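Local coordinates for protein tudor (PDB 4Q5W), which is required in oogenesis for primordial germ cell formation and may act in the piRNA pathway, here represented by its ninth extended Tudor domain, at residues A[116-121]-A[165-170]; A[122-127]-A[175-180]. One frame throughout, in Å; residues are numbered along the deposited sequence.

Contact 1 (A[116-121]-A[165-170])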
loop_
_atom_site.group_PDB
_atom_site.type_symbol
_atom_site.label_atom_id
_atom_site.label_comp_id
_atom_site.label_asym_id
_atom_site.label_seq_id
_atom_site.Cartn_x
_atom_site.Cartn_y
_atom_site.Cartn_z
ATOM N N ALA A 116 -12.429 13.540 12.620
ATOM C CA ALA A 116 -13.490 12.728 13.204
ATOM C C ALA A 116 -14.472 12.217 12.144
ATOM O O ALA A 116 -15.135 11.198 12.343
ATOM C CB ALA A 116 -14.227 13.505 14.294
ATOM N N ILE A 117 -14.559 12.919 11.019
ATOM C CA ILE A 117 -15.395 12.466 9.920
ATOM C C ILE A 117 -14.888 11.118 9.426
ATOM O O ILE A 117 -15.669 10.207 9.158
ATOM C CB ILE A 117 -15.418 13.491 8.760
ATOM C CG1 ILE A 117 -16.032 14.810 9.248
ATOM C CG2 ILE A 117 -16.209 12.939 7.583
ATOM C CD1 ILE A 117 -15.926 15.957 8.243
ATOM N N PHE A 118 -13.569 10.985 9.339
ATOM C CA PHE A 118 -12.981 9.744 8.867
ATOM C C PHE A 118 -13.188 8.625 9.878
ATOM O O PHE A 118 -13.399 7.474 9.495
ATOM C CB PHE A 118 -11.481 9.894 8.626
ATOM C CG PHE A 118 -11.113 10.951 7.624
ATOM C CD1 PHE A 118 -12.014 11.379 6.664
ATOM C CD2 PHE A 118 -9.846 11.511 7.642
ATOM C CE1 PHE A 118 -11.653 12.353 5.733
ATOM C CE2 PHE A 118 -9.482 12.474 6.723
ATOM C CZ PHE A 118 -10.392 12.899 5.766
ATOM N N GLU A 119 -13.109 8.957 11.168
ATOM C CA GLU A 119 -13.163 7.934 12.217
ATOM C C GLU A 119 -14.582 7.458 12.520
ATOM O O GLU A 119 -14.796 6.312 12.925
ATOM C CB GLU A 119 -12.516 8.448 13.507
ATOM C CG GLU A 119 -11.093 8.952 13.329
ATOM C CD GLU A 119 -10.134 7.868 12.881
ATOM O OE1 GLU A 119 -10.411 6.669 13.125
ATOM O OE2 GLU A 119 -9.095 8.219 12.283
ATOM N N LYS A 120 -15.546 8.346 12.341
ATOM C CA LYS A 120 -16.934 8.036 12.645
ATOM C C LYS A 120 -17.625 7.359 11.466
ATOM O O LYS A 120 -18.725 6.824 11.599
ATOM C CB LYS A 120 -17.669 9.316 13.050
ATOM C CG LYS A 120 -17.289 9.801 14.445
ATOM C CD LYS A 120 -17.908 11.148 14.791
ATOM C CE LYS A 120 -17.683 11.481 16.266
ATOM N NZ LYS A 120 -18.504 12.634 16.742
ATOM N N ASN A 121 -16.966 7.391 10.315
ATOM C CA ASN A 121 -17.546 6.898 9.074
ATOM C C ASN A 121 -16.477 6.159 8.286
ATOM O O ASN A 121 -16.145 6.544 7.176
ATOM C CB ASN A 121 -18.074 8.074 8.238
ATOM C CG ASN A 121 -19.057 8.940 9.011
ATOM O OD1 ASN A 121 -20.193 8.544 9.237
ATOM N ND2 ASN A 121 -18.620 10.130 9.420
ATOM N N LYS A 165 -7.430 18.630 -3.505
ATOM C CA LYS A 165 -6.874 18.589 -2.156
ATOM C C LYS A 165 -7.583 17.495 -1.389
ATOM O O LYS A 165 -8.732 17.658 -0.974
ATOM C CB LYS A 165 -7.075 19.935 -1.454
ATOM C CG LYS A 165 -6.502 21.120 -2.225
ATOM C CD LYS A 165 -6.793 22.449 -1.527
ATOM C CE LYS A 165 -5.946 23.569 -2.133
ATOM N NZ LYS A 165 -6.161 24.899 -1.488
ATOM N N ILE A 166 -6.904 16.372 -1.209
ATOM C CA ILE A 166 -7.593 15.156 -0.795
ATOM C C ILE A 166 -8.182 15.206 0.610
ATOM O O ILE A 166 -9.287 14.728 0.829
ATOM C CB ILE A 166 -6.706 13.928 -0.999
ATOM C CG1 ILE A 166 -6.412 13.770 -2.488
ATOM C CG2 ILE A 166 -7.396 12.667 -0.488
ATOM C CD1 ILE A 166 -5.318 12.771 -2.793
ATOM N N TYR A 167 -7.463 15.793 1.560
ATOM C CA TYR A 167 -7.954 15.843 2.937
ATOM C C TYR A 167 -9.282 16.596 3.000
ATOM O O TYR A 167 -10.286 16.091 3.523
ATOM C CB TYR A 167 -6.900 16.472 3.860
ATOM C CG TYR A 167 -7.365 16.711 5.287
ATOM C CD1 TYR A 167 -7.654 15.647 6.129
ATOM C CD2 TYR A 167 -7.489 18.001 5.798
ATOM C CE1 TYR A 167 -8.071 15.857 7.437
ATOM C CE2 TYR A 167 -7.903 18.217 7.111
ATOM C CZ TYR A 167 -8.193 17.133 7.921
ATOM O OH TYR A 167 -8.597 17.330 9.222
ATOM N N GLU A 168 -9.293 17.798 2.443
ATOM C CA GLU A 168 -10.490 18.610 2.439
ATOM C C GLU A 168 -11.580 18.047 1.530
ATOM O O GLU A 168 -12.747 18.055 1.899
ATOM C CB GLU A 168 -10.154 20.055 2.072
ATOM C CG GLU A 168 -9.290 20.753 3.121
ATOM C CD GLU A 168 -7.799 20.497 2.964
ATOM O OE1 GLU A 168 -7.408 19.757 2.038
ATOM O OE2 GLU A 168 -7.014 21.052 3.772
ATOM N N HIS A 169 -11.205 17.564 0.346
ATOM C CA HIS A 169 -12.195 17.042 -0.587
ATOM C C HIS A 169 -12.871 15.776 -0.077
ATOM O O HIS A 169 -14.080 15.580 -0.254
ATOM C CB HIS A 169 -11.560 16.743 -1.940
ATOM C CG HIS A 169 -12.554 16.623 -3.046
ATOM N ND1 HIS A 169 -13.172 17.719 -3.606
ATOM C CD2 HIS A 169 -13.079 15.535 -3.662
ATOM C CE1 HIS A 169 -14.013 17.314 -4.541
ATOM N NE2 HIS A 169 -13.968 15.995 -4.602
ATOM N N LEU A 170 -12.090 14.915 0.561
ATOM C CA LEU A 170 -12.636 13.656 1.069
ATOM C C LEU A 170 -13.649 13.923 2.174
ATOM O O LEU A 170 -14.707 13.294 2.223
ATOM C CB LEU A 170 -11.522 12.753 1.584
ATOM C CG LEU A 170 -11.943 11.345 1.991
ATOM C CD1 LEU A 170 -12.622 10.601 0.836
ATOM C CD2 LEU A 170 -10.731 10.571 2.479
#
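F118 reaches from the short helix 116-120 to the start of helix 166-182 and meets two residues there, Y167 and L170. Its CG is anti to the carbonyl carbon (chi1 -59°), which sends the ring out across the gap between backbones whose nearest CA atoms, those of F118 and L170, are still 8.7 Å apart. The tight part is at the ring's far end. F118 CE2 comes within 3.7 Å of Y167 CD1, which lies at the edge of the phenylalanine ring, near its plane. The two rings stand almost perpendicular (82°) yet meet rim to rim, neither lying over the other. On the other side of CZ, F118 CE1 rests 3.8 Å from L170 CD2. With an alanine here the ring is gone, and a gap is likely to open beside Y167 and L170, leaving I117, on V174 and Q175, to carry the helix contact further along. F118 and L170 are buried; the looser side is that of Y167, which is partly exposed and whose hydroxyl bonds to P114 O, just ahead of the short helix. T125 of helix 122-134 packs on both F118 and L170, and M112 of strand 108-112 touches Y167, which seats the contact between helices and sheet, consistent with the staphylococcal nuclease-like part of an extended Tudor domain.

Contact 2 (A[122-127]-A[175-180]); sequences KALTLT and QAELKL
L124 of helix 122-134 faces L178 and E177 of the C-terminal helix 166-182, dividing its two methyl groups between them. The apolar share belongs to CD2, which lies 3.8 Å from L178 CD2, as the two leucine side chains run past each other in opposite directions. In L178, CG is anti to the carbonyl carbon (chi1 -65°), and this swings the branched end of the side chain over to the opposing helix.

The second kind of contact joins a methyl group to a carboxylate. L124 CD1 is 3.5 Å from E177 OE1, and nearly the same from E177 CD at 3.5 Å and E177 OE2 at 3.7 Å. Such even spacing places the methyl over the flat of the carboxylate and not at one of its oxygens. An extended glutamate chain, with CG anti to the nitrogen (chi1 -178°), carries the group there from a backbone that stays 8.9 Å away between the CA atoms of L124 and E177.

Hydrogen bonding, the third kind, does not join 122-127 to 175-180. The backbone bonds run within each helix, as in the one from L126 N to K122 O at 2.9 Å, while T125 OG1 bonds back to N121 O, just ahead of its helix. L124 also packs on V174, one turn before L178.

These helices therefore hold together here by van der Waals contact alone. The acidic group of E177 gains no polar partner from 122-127; being exposed at the margin, its charge is probably left to solvent while its carboxylate shields part of the leucine.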
loop_
_atom_site.group_PDB
_atom_site.type_symbol
_atom_site.label_atom_id
_atom_site.label_comp_id
_atom_site.label_asym_id
_atom_site.label_seq_id
_atom_site.Cartn_x
_atom_site.Cartn_y
_atom_site.Cartn_z
ATOM N N LYS A 122 -15.943 5.085 8.864
ATOM C CA LYS A 122 -14.750 4.451 8.307
ATOM C C LYS A 122 -14.948 3.836 6.917
ATOM O O LYS A 122 -14.158 4.090 5.988
ATOM C CB LYS A 122 -14.241 3.372 9.269
ATOM C CG LYS A 122 -13.708 3.906 10.590
ATOM C CD LYS A 122 -13.227 2.754 11.485
ATOM C CE LYS A 122 -12.571 3.267 12.753
ATOM N NZ LYS A 122 -13.543 3.993 13.612
ATOM N N ALA A 123 -15.977 3.001 6.787
ATOM C CA ALA A 123 -16.240 2.316 5.527
ATOM C C ALA A 123 -16.588 3.302 4.412
ATOM O O ALA A 123 -16.097 3.183 3.291
ATOM C CB ALA A 123 -17.346 1.276 5.695
ATOM N N LEU A 124 -17.422 4.288 4.719
ATOM C CA LEU A 124 -17.788 5.269 3.698
ATOM C C LEU A 124 -16.577 6.102 3.275
ATOM O O LEU A 124 -16.396 6.420 2.100
ATOM C CB LEU A 124 -18.914 6.173 4.209
ATOM C CG LEU A 124 -19.318 7.365 3.330
ATOM C CD1 LEU A 124 -19.735 6.921 1.944
ATOM C CD2 LEU A 124 -20.468 8.098 4.011
ATOM N N THR A 125 -15.754 6.462 4.243
ATOM C CA THR A 125 -14.564 7.238 3.959
ATOM C C THR A 125 -13.630 6.443 3.064
ATOM O O THR A 125 -13.095 6.974 2.097
ATOM C CB THR A 125 -13.827 7.647 5.246
ATOM O OG1 THR A 125 -14.648 8.559 5.989
ATOM C CG2 THR A 125 -12.476 8.320 4.924
ATOM N N LEU A 126 -13.439 5.167 3.374
ATOM C CA LEU A 126 -12.476 4.382 2.603
ATOM C C LEU A 126 -12.936 4.079 1.176
ATOM O O LEU A 126 -12.125 4.092 0.243
ATOM C CB LEU A 126 -12.067 3.119 3.354
ATOM C CG LEU A 126 -11.219 3.461 4.580
ATOM C CD1 LEU A 126 -10.532 2.212 5.125
ATOM C CD2 LEU A 126 -10.198 4.577 4.286
ATOM N N THR A 127 -14.225 3.829 0.986
ATOM C CA THR A 127 -14.741 3.586 -0.360
ATOM C C THR A 127 -14.711 4.870 -1.198
ATOM O O THR A 127 -14.412 4.833 -2.402
ATOM C CB THR A 127 -16.157 2.938 -0.349
ATOM O OG1 THR A 127 -16.547 2.602 -1.685
ATOM C CG2 THR A 127 -17.198 3.866 0.264
ATOM N N GLN A 175 -19.308 14.031 3.886
ATOM C CA GLN A 175 -20.359 14.817 4.520
ATOM C C GLN A 175 -21.546 14.989 3.580
ATOM O O GLN A 175 -22.698 14.984 4.020
ATOM C CB GLN A 175 -19.821 16.180 4.961
ATOM C CG GLN A 175 -18.837 16.099 6.122
ATOM C CD GLN A 175 -19.502 15.769 7.445
ATOM O OE1 GLN A 175 -19.677 14.597 7.798
ATOM N NE2 GLN A 175 -19.857 16.802 8.199
ATOM N N ALA A 176 -21.265 15.131 2.288
ATOM C CA ALA A 176 -22.319 15.354 1.305
ATOM C C ALA A 176 -23.213 14.129 1.157
ATOM O O ALA A 176 -24.426 14.255 1.007
ATOM C CB ALA A 176 -21.721 15.749 -0.047
ATOM N N GLU A 177 -22.610 12.943 1.218
ATOM C CA GLU A 177 -23.362 11.699 1.123
ATOM C C GLU A 177 -24.180 11.452 2.394
ATOM O O GLU A 177 -25.351 11.087 2.322
ATOM C CB GLU A 177 -22.426 10.516 0.843
ATOM C CG GLU A 177 -23.154 9.183 0.684
ATOM C CD GLU A 177 -22.340 8.161 -0.098
ATOM O OE1 GLU A 177 -22.636 6.955 0.022
ATOM O OE2 GLU A 177 -21.429 8.563 -0.852
ATOM N N LEU A 178 -23.567 11.674 3.554
ATOM C CA LEU A 178 -24.294 11.588 4.825
ATOM C C LEU A 178 -25.460 12.574 4.875
ATOM O O LEU A 178 -26.529 12.253 5.384
ATOM C CB LEU A 178 -23.351 11.850 5.998
ATOM C CG LEU A 178 -22.240 10.828 6.230
ATOM C CD1 LEU A 178 -21.274 11.352 7.295
ATOM C CD2 LEU A 178 -22.812 9.470 6.626
ATOM N N LYS A 179 -25.260 13.778 4.349
ATOM C CA LYS A 179 -26.315 14.787 4.405
ATOM C C LYS A 179 -27.476 14.422 3.481
ATOM O O LYS A 179 -28.645 14.616 3.832
ATOM C CB LYS A 179 -25.771 16.179 4.066
ATOM C CG LYS A 179 -26.833 17.270 4.107
ATOM C CD LYS A 179 -26.247 18.657 3.875
ATOM C CE LYS A 179 -27.312 19.732 4.055
ATOM N NZ LYS A 179 -26.737 21.105 3.941
ATOM N N LEU A 180 -27.151 13.887 2.306
ATOM C CA LEU A 180 -28.174 13.480 1.345
ATOM C C LEU A 180 -29.079 12.420 1.951
ATOM O O LEU A 180 -30.299 12.467 1.798
ATOM C CB LEU A 180 -27.541 12.947 0.055
ATOM C CG LEU A 180 -28.526 12.449 -1.010
ATOM C CD1 LEU A 180 -29.485 13.547 -1.413
ATOM C CD2 LEU A 180 -27.789 11.909 -2.233
#

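How the contacts relate
Contacts 1 and 2 are successive grips on one helix, 166-182, made by two helices that follow each other in the chain. Their centres lie about 9 Å apart, and they also touch: F118 CA is 3.5 Å from T125 OG1, I117 CD1 packs on Q175 CG, and N121 OD1 approaches L178 CD1 at 3.6 Å. The segments alternate along the sequence, and one C-terminal helix serves both partners. This helical cluster adjoins the five-stranded sheet of what is probably the nuclease-like part. Methylarginine recognition would be expected at the Tudor core built around strands 52-56 to 87-90, whereas the two contacts are plain packing among helices.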